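Local coordinates for protein BauA (Acinetobacter baumannii, PDB 6H7F) that probably serves as a TonB-dependent outer-membrane receptor that takes up the ferric siderophore acinetobactin, at residues T285-A290 and S311-K316; A306-S311 and K346-G351; Q364-A369 and G424-L429. All blocks are in the same frame, centred on the assembly; numbering follows the deposited sequence.

Contact 1: residues T285-A290 and S311-K316. With FV8 ((4~{S},5~{R})-2-[2,3-bis(oxidanyl)phenyl]-~{N}-[2-(1~{H}-imidazol-4-yl)ethyl]-5-methyl-~{N}-oxidanyl-4,5-dihydro-1,3-oxazole-4-carboxamide), chain E; C8E ((hydroxyethyloxy)tri(ethyloxy)octane), chain H.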
loop_
_atom_site.group_PDB
_atom_site.type_symbol
_atom_site.label_atom_id
_atom_site.label_comp_id
_atom_site.label_asym_id
_atom_site.label_seq_id
_atom_site.Cartn_x
_atom_site.Cartn_y
_atom_site.Cartn_z
ATOM N N THR A 285 22.104 -15.889 -18.513
ATOM C CA THR A 285 23.483 -15.580 -18.832
ATOM C C THR A 285 24.386 -16.213 -17.770
ATOM O O THR A 285 24.202 -15.979 -16.573
ATOM C CB THR A 285 23.707 -14.066 -18.942
ATOM O OG1 THR A 285 22.719 -13.524 -19.816
ATOM C CG2 THR A 285 25.076 -13.709 -19.472
ATOM N N LYS A 286 25.337 -17.037 -18.225
ATOM C CA LYS A 286 26.447 -17.522 -17.383
ATOM C C LYS A 286 27.720 -16.765 -17.769
ATOM O O LYS A 286 28.097 -16.723 -18.942
ATOM C CB LYS A 286 26.658 -19.026 -17.573
ATOM C CG LYS A 286 25.555 -19.921 -17.029
ATOM C CD LYS A 286 25.612 -21.339 -17.562
ATOM C CE LYS A 286 24.460 -22.192 -17.077
ATOM N NZ LYS A 286 24.766 -23.638 -17.193
ATOM N N ASP A 287 28.355 -16.152 -16.775
ATOM C CA ASP A 287 29.556 -15.384 -16.963
ATOM C C ASP A 287 30.617 -15.919 -15.999
ATOM O O ASP A 287 30.344 -16.088 -14.810
ATOM C CB ASP A 287 29.318 -13.886 -16.726
ATOM C CG ASP A 287 28.522 -13.210 -17.830
ATOM O OD1 ASP A 287 29.143 -12.818 -18.854
ATOM O OD2 ASP A 287 27.289 -13.075 -17.661
ATOM N N LYS A 288 31.807 -16.182 -16.555
ATOM C CA LYS A 288 33.008 -16.583 -15.824
ATOM C C LYS A 288 34.153 -15.679 -16.263
ATOM O O LYS A 288 34.348 -15.467 -17.461
ATOM C CB LYS A 288 33.364 -18.037 -16.137
ATOM C CG LYS A 288 32.422 -19.075 -15.544
ATOM C CD LYS A 288 32.347 -20.364 -16.331
ATOM C CE LYS A 288 31.331 -21.332 -15.765
ATOM N NZ LYS A 288 31.481 -22.684 -16.351
ATOM N N GLY A 289 34.883 -15.137 -15.293
ATOM C CA GLY A 289 36.011 -14.262 -15.580
ATOM C C GLY A 289 37.141 -14.420 -14.569
ATOM O O GLY A 289 36.928 -14.800 -13.393
ATOM N N ALA A 290 38.352 -14.098 -15.021
ATOM C CA ALA A 290 39.533 -14.060 -14.163
ATOM C C ALA A 290 40.530 -13.066 -14.744
ATOM O O ALA A 290 40.669 -12.950 -15.963
ATOM C CB ALA A 290 40.146 -15.436 -14.046
ATOM N N SER A 311 37.351 -13.991 -20.006
ATOM C CA SER A 311 35.998 -14.257 -19.566
ATOM C C SER A 311 35.268 -15.017 -20.666
ATOM O O SER A 311 35.663 -14.963 -21.823
ATOM C CB SER A 311 35.259 -12.986 -19.215
ATOM O OG SER A 311 34.987 -12.224 -20.393
ATOM N N THR A 312 34.206 -15.711 -20.270
ATOM C CA THR A 312 33.280 -16.338 -21.174
ATOM C C THR A 312 31.866 -15.914 -20.776
ATOM O O THR A 312 31.567 -15.718 -19.597
ATOM C CB THR A 312 33.425 -17.871 -21.167
ATOM O OG1 THR A 312 33.186 -18.336 -19.833
ATOM C CG2 THR A 312 34.791 -18.329 -21.633
ATOM N N THR A 313 31.020 -15.777 -21.792
ATOM C CA THR A 313 29.632 -15.490 -21.661
ATOM C C THR A 313 28.858 -16.545 -22.446
ATOM O O THR A 313 29.176 -16.790 -23.618
ATOM C CB THR A 313 29.330 -14.078 -22.174
ATOM O OG1 THR A 313 29.947 -13.147 -21.286
ATOM C CG2 THR A 313 27.850 -13.783 -22.272
ATOM N N GLU A 314 27.864 -17.157 -21.794
ATOM C CA GLU A 314 26.809 -17.928 -22.470
ATOM C C GLU A 314 25.455 -17.256 -22.215
ATOM O O GLU A 314 24.997 -17.193 -21.078
ATOM C CB GLU A 314 26.793 -19.377 -21.985
ATOM C CG GLU A 314 28.135 -20.086 -22.122
ATOM C CD GLU A 314 28.227 -21.449 -21.437
ATOM O OE1 GLU A 314 27.193 -21.960 -20.966
ATOM O OE2 GLU A 314 29.333 -21.985 -21.365
ATOM N N TYR A 315 24.862 -16.725 -23.286
ATOM C CA TYR A 315 23.542 -16.087 -23.286
ATOM C C TYR A 315 22.538 -16.994 -23.993
ATOM O O TYR A 315 22.823 -17.526 -25.086
ATOM C CB TYR A 315 23.584 -14.753 -24.030
ATOM C CG TYR A 315 22.265 -14.030 -24.180
ATOM C CD1 TYR A 315 21.843 -13.101 -23.247
ATOM C CD2 TYR A 315 21.460 -14.230 -25.290
ATOM C CE1 TYR A 315 20.653 -12.407 -23.395
ATOM C CE2 TYR A 315 20.284 -13.530 -25.468
ATOM C CZ TYR A 315 19.874 -12.615 -24.513
ATOM O OH TYR A 315 18.704 -11.934 -24.674
ATOM N N LYS A 316 21.365 -17.141 -23.372
ATOM C CA LYS A 316 20.231 -17.868 -23.969
ATOM C C LYS A 316 18.932 -17.110 -23.689
ATOM O O LYS A 316 18.674 -16.702 -22.547
ATOM C CB LYS A 316 20.149 -19.284 -23.401
ATOM C CG LYS A 316 21.293 -20.211 -23.794
ATOM C CD LYS A 316 21.357 -21.471 -22.926
ATOM C CE LYS A 316 22.073 -22.635 -23.573
ATOM N NZ LYS A 316 23.394 -22.235 -24.107
HETATM C CAJ FV8 E . 22.188 -9.758 -29.104
HETATM N NAN FV8 E . 22.417 -10.269 -30.307
HETATM C CAI FV8 E . 21.234 -10.221 -31.000
HETATM N NAO FV8 E . 20.248 -9.661 -30.223
HETATM C CAT FV8 E . 20.871 -9.380 -29.071
HETATM C CAK FV8 E . 20.228 -8.737 -27.860
HETATM C CAL FV8 E . 19.261 -9.718 -27.179
HETATM N NAY FV8 E . 18.207 -10.067 -28.127
HETATM O OAE FV8 E . 17.839 -9.134 -29.061
HETATM C C FV8 E . 17.578 -11.223 -28.090
HETATM O O FV8 E . 17.862 -12.103 -27.231
HETATM C CA FV8 E . 16.642 -11.371 -29.147
HETATM N N FV8 E . 17.349 -11.255 -30.463
HETATM C CB FV8 E . 16.009 -12.746 -29.211
HETATM C CG2 FV8 E . 14.463 -12.681 -29.275
HETATM O OG1 FV8 E . 16.425 -13.310 -30.460
HETATM C CAR FV8 E . 17.146 -12.390 -31.163
HETATM C CAV FV8 E . 17.704 -12.684 -32.363
HETATM C CAH FV8 E . 17.510 -13.958 -32.909
HETATM C CAF FV8 E . 18.079 -14.308 -34.146
HETATM C CAG FV8 E . 18.884 -13.388 -34.843
HETATM C CAS FV8 E . 19.094 -12.123 -34.286
HETATM O OAC FV8 E . 19.854 -11.160 -34.890
HETATM C CAU FV8 E . 18.514 -11.806 -33.052
HETATM O OAD FV8 E . 18.710 -10.578 -32.538
HETATM C C1 C8E H . 36.049 -18.838 -8.752
HETATM C C2 C8E H . 35.467 -19.394 -10.030
HETATM C C3 C8E H . 36.567 -19.682 -11.056
HETATM C C4 C8E H . 36.103 -19.515 -12.516
HETATM C C5 C8E H . 37.150 -18.781 -13.365
HETATM C C6 C8E H . 37.081 -19.179 -14.846
HETATM C C7 C8E H . 38.000 -18.320 -15.743
HETATM C C8 C8E H . 37.348 -18.006 -17.103
HETATM O O9 C8E H . 38.264 -18.241 -18.174
HETATM C C10 C8E H . 37.650 -18.687 -19.399
HETATM C C11 C8E H . 38.485 -19.733 -20.161
HETATM O O HOH W 1 30.408 -18.673 -19.443
#

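Contact 2: residues A306-S311 and K346-G351. With C8E ((hydroxyethyloxy)tri(ethyloxy)octane), chain H.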
loop_
_atom_site.group_PDB
_atom_site.type_symbol
_atom_site.label_atom_id
_atom_site.label_comp_id
_atom_site.label_asym_id
_atom_site.label_seq_id
_atom_site.Cartn_x
_atom_site.Cartn_y
_atom_site.Cartn_z
ATOM N N ALA A 306 51.395 -4.765 -15.620
ATOM C CA ALA A 306 50.725 -5.581 -16.616
ATOM C C ALA A 306 49.434 -6.150 -16.023
ATOM O O ALA A 306 49.373 -6.507 -14.847
ATOM C CB ALA A 306 51.645 -6.675 -17.088
ATOM N N ALA A 307 48.400 -6.207 -16.863
ATOM C CA ALA A 307 47.129 -6.801 -16.514
ATOM C C ALA A 307 46.689 -7.705 -17.664
ATOM O O ALA A 307 46.734 -7.313 -18.829
ATOM C CB ALA A 307 46.113 -5.719 -16.233
ATOM N N TYR A 308 46.307 -8.929 -17.319
ATOM C CA TYR A 308 45.777 -9.861 -18.269
ATOM C C TYR A 308 44.525 -10.502 -17.663
ATOM O O TYR A 308 44.485 -10.815 -16.462
ATOM C CB TYR A 308 46.815 -10.928 -18.651
ATOM C CG TYR A 308 46.265 -11.997 -19.567
ATOM C CD1 TYR A 308 46.223 -11.806 -20.939
ATOM C CD2 TYR A 308 45.721 -13.175 -19.066
ATOM C CE1 TYR A 308 45.688 -12.760 -21.792
ATOM C CE2 TYR A 308 45.184 -14.142 -19.905
ATOM C CZ TYR A 308 45.168 -13.934 -21.276
ATOM O OH TYR A 308 44.646 -14.870 -22.124
ATOM N N GLY A 309 43.523 -10.733 -18.512
ATOM C CA GLY A 309 42.331 -11.417 -18.098
ATOM C C GLY A 309 41.615 -12.077 -19.254
ATOM O O GLY A 309 41.927 -11.806 -20.445
ATOM N N GLN A 310 40.648 -12.936 -18.897
ATOM C CA GLN A 310 39.721 -13.527 -19.837
ATOM C C GLN A 310 38.366 -13.798 -19.163
ATOM O O GLN A 310 38.242 -13.824 -17.929
ATOM C CB GLN A 310 40.295 -14.810 -20.428
ATOM C CG GLN A 310 41.019 -15.696 -19.435
ATOM C CD GLN A 310 41.712 -16.824 -20.163
ATOM O OE1 GLN A 310 42.568 -16.598 -21.024
ATOM N NE2 GLN A 310 41.301 -18.046 -19.862
ATOM N N SER A 311 37.351 -13.991 -20.006
ATOM C CA SER A 311 35.998 -14.257 -19.566
ATOM C C SER A 311 35.268 -15.017 -20.666
ATOM O O SER A 311 35.663 -14.963 -21.823
ATOM C CB SER A 311 35.259 -12.986 -19.215
ATOM O OG SER A 311 34.987 -12.224 -20.393
ATOM N N LYS A 346 39.524 -12.259 -24.365
ATOM C CA LYS A 346 40.829 -12.042 -23.735
ATOM C C LYS A 346 41.170 -10.554 -23.807
ATOM O O LYS A 346 40.861 -9.892 -24.790
ATOM C CB LYS A 346 41.944 -12.804 -24.458
ATOM C CG LYS A 346 41.868 -14.323 -24.444
ATOM C CD LYS A 346 42.844 -14.942 -25.453
ATOM C CE LYS A 346 43.063 -16.427 -25.259
ATOM N NZ LYS A 346 41.804 -17.186 -25.437
ATOM N N SER A 347 41.872 -10.072 -22.786
ATOM C CA SER A 347 42.087 -8.659 -22.574
ATOM C C SER A 347 43.448 -8.447 -21.896
ATOM O O SER A 347 43.808 -9.179 -21.006
ATOM C CB SER A 347 40.971 -8.103 -21.733
ATOM O OG SER A 347 40.985 -6.701 -21.764
ATOM N N ALA A 348 44.165 -7.401 -22.288
ATOM C CA ALA A 348 45.463 -7.088 -21.678
ATOM C C ALA A 348 45.689 -5.583 -21.712
ATOM O O ALA A 348 45.210 -4.892 -22.605
ATOM C CB ALA A 348 46.578 -7.821 -22.380
ATOM N N ASP A 349 46.395 -5.108 -20.690
ATOM C CA ASP A 349 46.821 -3.741 -20.564
ATOM C C ASP A 349 48.171 -3.756 -19.832
ATOM O O ASP A 349 48.254 -4.254 -18.715
ATOM C CB ASP A 349 45.740 -2.934 -19.841
ATOM C CG ASP A 349 46.090 -1.485 -19.558
ATOM O OD1 ASP A 349 47.163 -1.023 -20.006
ATOM O OD2 ASP A 349 45.292 -0.832 -18.879
ATOM N N ALA A 350 49.220 -3.252 -20.495
ATOM C CA ALA A 350 50.574 -3.193 -19.922
ATOM C C ALA A 350 51.215 -1.836 -20.236
ATOM O O ALA A 350 50.940 -1.245 -21.284
ATOM C CB ALA A 350 51.403 -4.328 -20.462
ATOM N N GLY A 351 52.067 -1.346 -19.327
ATOM C CA GLY A 351 52.729 -0.066 -19.556
ATOM C C GLY A 351 53.707 0.326 -18.465
ATOM O O GLY A 351 54.058 -0.476 -17.593
HETATM C C1 C8E H . 36.049 -18.838 -8.752
HETATM C C2 C8E H . 35.467 -19.394 -10.030
HETATM C C3 C8E H . 36.567 -19.682 -11.056
HETATM C C4 C8E H . 36.103 -19.515 -12.516
HETATM C C5 C8E H . 37.150 -18.781 -13.365
HETATM C C6 C8E H . 37.081 -19.179 -14.846
HETATM C C7 C8E H . 38.000 -18.320 -15.743
HETATM C C8 C8E H . 37.348 -18.006 -17.103
HETATM O O9 C8E H . 38.264 -18.241 -18.174
HETATM C C10 C8E H . 37.650 -18.687 -19.399
HETATM C C11 C8E H . 38.485 -19.733 -20.161
#

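Contact 3: residues Q364-A369 and G424-L429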
loop_
_atom_site.group_PDB
_atom_site.type_symbol
_atom_site.label_atom_id
_atom_site.label_comp_id
_atom_site.label_asym_id
_atom_site.label_seq_id
_atom_site.Cartn_x
_atom_site.Cartn_y
_atom_site.Cartn_z
ATOM N N GLN A 364 54.258 13.747 -14.484
ATOM C CA GLN A 364 53.752 12.419 -14.166
ATOM C C GLN A 364 53.169 11.827 -15.450
ATOM O O GLN A 364 52.230 12.381 -16.011
ATOM C CB GLN A 364 52.690 12.543 -13.073
ATOM C CG GLN A 364 52.552 11.328 -12.177
ATOM C CD GLN A 364 51.768 11.680 -10.934
ATOM O OE1 GLN A 364 51.844 12.797 -10.421
ATOM N NE2 GLN A 364 50.986 10.729 -10.449
ATOM N N TRP A 365 53.790 10.766 -15.957
ATOM C CA TRP A 365 53.525 10.307 -17.312
ATOM C C TRP A 365 53.169 8.827 -17.274
ATOM O O TRP A 365 53.510 8.116 -16.323
ATOM C CB TRP A 365 54.722 10.559 -18.245
ATOM C CG TRP A 365 55.980 9.859 -17.823
ATOM C CD1 TRP A 365 56.959 10.365 -17.018
ATOM C CD2 TRP A 365 56.399 8.523 -18.162
ATOM N NE1 TRP A 365 57.952 9.440 -16.832
ATOM C CE2 TRP A 365 57.639 8.300 -17.517
ATOM C CE3 TRP A 365 55.854 7.491 -18.930
ATOM C CZ2 TRP A 365 58.334 7.096 -17.622
ATOM C CZ3 TRP A 365 56.543 6.298 -19.037
ATOM C CH2 TRP A 365 57.767 6.104 -18.391
ATOM N N VAL A 366 52.533 8.366 -18.350
ATOM C CA VAL A 366 52.242 6.969 -18.529
ATOM C C VAL A 366 52.305 6.654 -20.029
ATOM O O VAL A 366 51.954 7.487 -20.875
ATOM C CB VAL A 366 50.872 6.609 -17.912
ATOM C CG1 VAL A 366 49.775 7.552 -18.382
ATOM C CG2 VAL A 366 50.485 5.161 -18.172
ATOM N N ALA A 367 52.743 5.434 -20.340
ATOM C CA ALA A 367 52.648 4.879 -21.672
ATOM C C ALA A 367 52.140 3.440 -21.573
ATOM O O ALA A 367 52.633 2.677 -20.743
ATOM C CB ALA A 367 53.995 4.933 -22.333
ATOM N N ASN A 368 51.151 3.080 -22.402
ATOM C CA ASN A 368 50.533 1.759 -22.277
ATOM C C ASN A 368 50.131 1.218 -23.649
ATOM O O ASN A 368 50.034 1.951 -24.640
ATOM C CB ASN A 368 49.379 1.768 -21.269
ATOM C CG ASN A 368 48.030 2.177 -21.840
ATOM O OD1 ASN A 368 47.941 3.039 -22.718
ATOM N ND2 ASN A 368 46.964 1.586 -21.314
ATOM N N ALA A 369 49.949 -0.101 -23.680
ATOM C CA ALA A 369 49.416 -0.826 -24.802
ATOM C C ALA A 369 48.264 -1.697 -24.307
ATOM O O ALA A 369 48.368 -2.304 -23.246
ATOM C CB ALA A 369 50.504 -1.673 -25.424
ATOM N N GLY A 424 48.928 4.242 -26.013
ATOM C CA GLY A 424 48.632 5.550 -25.428
ATOM C C GLY A 424 49.833 6.171 -24.709
ATOM O O GLY A 424 50.639 5.475 -24.076
ATOM N N LEU A 425 49.899 7.503 -24.772
ATOM C CA LEU A 425 50.864 8.318 -24.032
ATOM C C LEU A 425 50.126 9.486 -23.382
ATOM O O LEU A 425 49.295 10.135 -24.018
ATOM C CB LEU A 425 51.919 8.854 -25.002
ATOM C CG LEU A 425 52.710 7.805 -25.773
ATOM C CD1 LEU A 425 53.372 8.427 -26.995
ATOM C CD2 LEU A 425 53.740 7.137 -24.873
ATOM N N ALA A 426 50.451 9.765 -22.127
ATOM C CA ALA A 426 49.971 10.971 -21.500
ATOM C C ALA A 426 51.000 11.467 -20.494
ATOM O O ALA A 426 51.744 10.678 -19.917
ATOM C CB ALA A 426 48.641 10.722 -20.828
ATOM N N ASP A 427 50.984 12.784 -20.284
ATOM C CA ASP A 427 51.772 13.445 -19.279
ATOM C C ASP A 427 50.874 14.450 -18.562
ATOM O O ASP A 427 50.095 15.161 -19.195
ATOM C CB ASP A 427 52.998 14.126 -19.907
ATOM C CG ASP A 427 54.020 14.670 -18.913
ATOM O OD1 ASP A 427 54.013 14.229 -17.741
ATOM O OD2 ASP A 427 54.827 15.526 -19.322
ATOM N N THR A 428 50.989 14.488 -17.237
ATOM C CA THR A 428 50.414 15.547 -16.436
ATOM C C THR A 428 51.550 16.435 -15.925
ATOM O O THR A 428 52.436 15.960 -15.195
ATOM C CB THR A 428 49.547 14.968 -15.310
ATOM O OG1 THR A 428 48.480 14.247 -15.934
ATOM C CG2 THR A 428 48.985 16.024 -14.383
ATOM N N LEU A 429 51.534 17.698 -16.377
ATOM C CA LEU A 429 52.483 18.731 -15.980
ATOM C C LEU A 429 51.887 19.529 -14.820
ATOM O O LEU A 429 50.803 20.073 -14.960
ATOM C CB LEU A 429 52.758 19.654 -17.171
ATOM C CG LEU A 429 53.594 19.045 -18.295
ATOM C CD1 LEU A 429 52.784 18.030 -19.069
ATOM C CD2 LEU A 429 54.123 20.121 -19.230
#

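Contact 1: residues T285-A290 and S311-K316
A short side-chain hydrogen bond bridges D287 and T313, an antiparallel non-hydrogen-bonded pair. T313 OG1 donates to D287 OD1 at 2.6 Å, meeting the oxygen nearly along its C-O bond, while the two side chains lie alongside each other and point the same way. With CG turned anti to its carbonyl carbon (chi1 -73°), D287 leans its carboxylate toward the neighbouring strand. The same oxygen also accepts from F127 N, and T313 OG1 has a second partner in K345 NZ, so both atoms of this buried pair are gripped more than once. S311 extends this polar row, its hydroxyl bonded to G123 O and K345 NZ.

On the reverse face, K286, K288, T312 and E314 alternate with these residues. K286 N gives a hydrogen bond to E314 O at 2.9 Å, and T312 N reaches K288 O at 2.8 Å. A water spans the strands, donating to K286 O at 3.1 Å and pairing with T312 OG1 at 2.8 Å, while T312 CG2 rests against a detergent chain, 3.6 Å from C8E C10.

Y315, on the same side as D287, reaches the ligand. Its hydroxyl donates to FV8 O at 2.7 Å, the ligand oxygen lying at the ring edge near the ring plane. F341 meets the ring with its plane nearly parallel, Y128 almost perpendicular. The whole is a transmembrane beta hairpin of a TonB-dependent receptor barrel, one wall of which here contributes to the siderophore-binding site.

Contact 2: residues A306-S311 and K346-G351
Y308 and K346 run alongside each other on one face of this antiparallel pair, and the aliphatic part of the lysine passes close to the phenol oxygen, K346 CG lying 3.7 Å from Y308 OH. That hydroxyl spends its proton within its own strand, on Q310 OE1 at 2.9 Å, and approaches the amide oxygen in the carbonyl plane. The bond goes with two torsions: the tyrosine's CG stands anti to its backbone N (chi1 175°), whereas the glutamine's CG sits between N and carbonyl carbon (chi1 41°). The other half of the amide faces a detergent, with a weak bond from Q310 NE2 to C8E O9 at 3.5 Å.

Between the two strands the backbone bonds form two reciprocal pairs. A307 N donates to D349 O at 2.7 Å, the D349 amide replying to A307 O; G309 and S347 exchange bonds in the same manner. A307 O receives in addition the CA-H of A348, at 3.1 Å between O and CA. At the far end A306 CB merely touches A350 CB, 4.1 Å away.

The opposite face holds S347 and D349, and their polar ends find partners beyond the two strands. S347 OG bonds to F122 O, while D349 OD1 is shared by N368 ND2 and Y305 OH. Both side chains press on L121, so strand 121-122 of the plug covers this inner face. Within the barrel wall, strand 302-318 is flanked by strand 282-297, bonded at Y308 with I292, and strand 331-358 by strand 361-381, bonded at K346 with N373.

Contact 3: residues Q364-A369 and G424-L429
Q364 O accepts the shortest backbone hydrogen bond of this strand pair, from T428 N at 2.7 Å and with the hydrogen almost in line (174°). The same carbonyl oxygen has a less natural neighbour: D427 OD1, another acceptor, lies 3.1 Å from it. The carboxylate swings toward the opposite strand, CG anti to its own backbone N (chi1 -171°), while its second oxygen, OD2, is tied to H363 ND1.

Reciprocal bonds repeat at V366 with A426 and at N368 with G424, and join strands 361-381 and 412-431 as antiparallel neighbours in the wall of a TonB-dependent receptor beta-barrel. Side chains alternate between its faces. Toward the lumen, V366 CG1 meets A426 CB at 4.2 Å, and F51 of the N-terminal region packs over both. N368 OD1 lies 3.8 Å from G424 CA, where the glycine presents no side chain to obstruct it, and R443 NH1 supplies its hydrogen bond. On the outer face, the leucine's CD2 branch presses tightly into its partner, A367 CB to L425 CD2 being 3.4 Å. W365 directs its indole away from strand 412-431, onto F352 and L302.

Contacts 1 and 2 take consecutive strand pairs of the barrel wall, and contact 3 lies beyond the next one, 331-358 with 361-381. The first two share S311 and strand 302-318; their centres lie about 17 Å apart, and a probable hydrogen bond joins A290 N to Q310 O at 2.9 Å. Contacts 2 and 3, with centres about 18 Å apart, meet along that intervening pair, through a probable bond from A369 N to A350 O at 2.8 Å. Contacts 1 and 3 stay about 15 Å apart at their nearest atoms. Contact 1 reaches the siderophore through Y315, whose side chain is about 7 Å from the bound iron(III); one detergent molecule touches contacts 1 and 2.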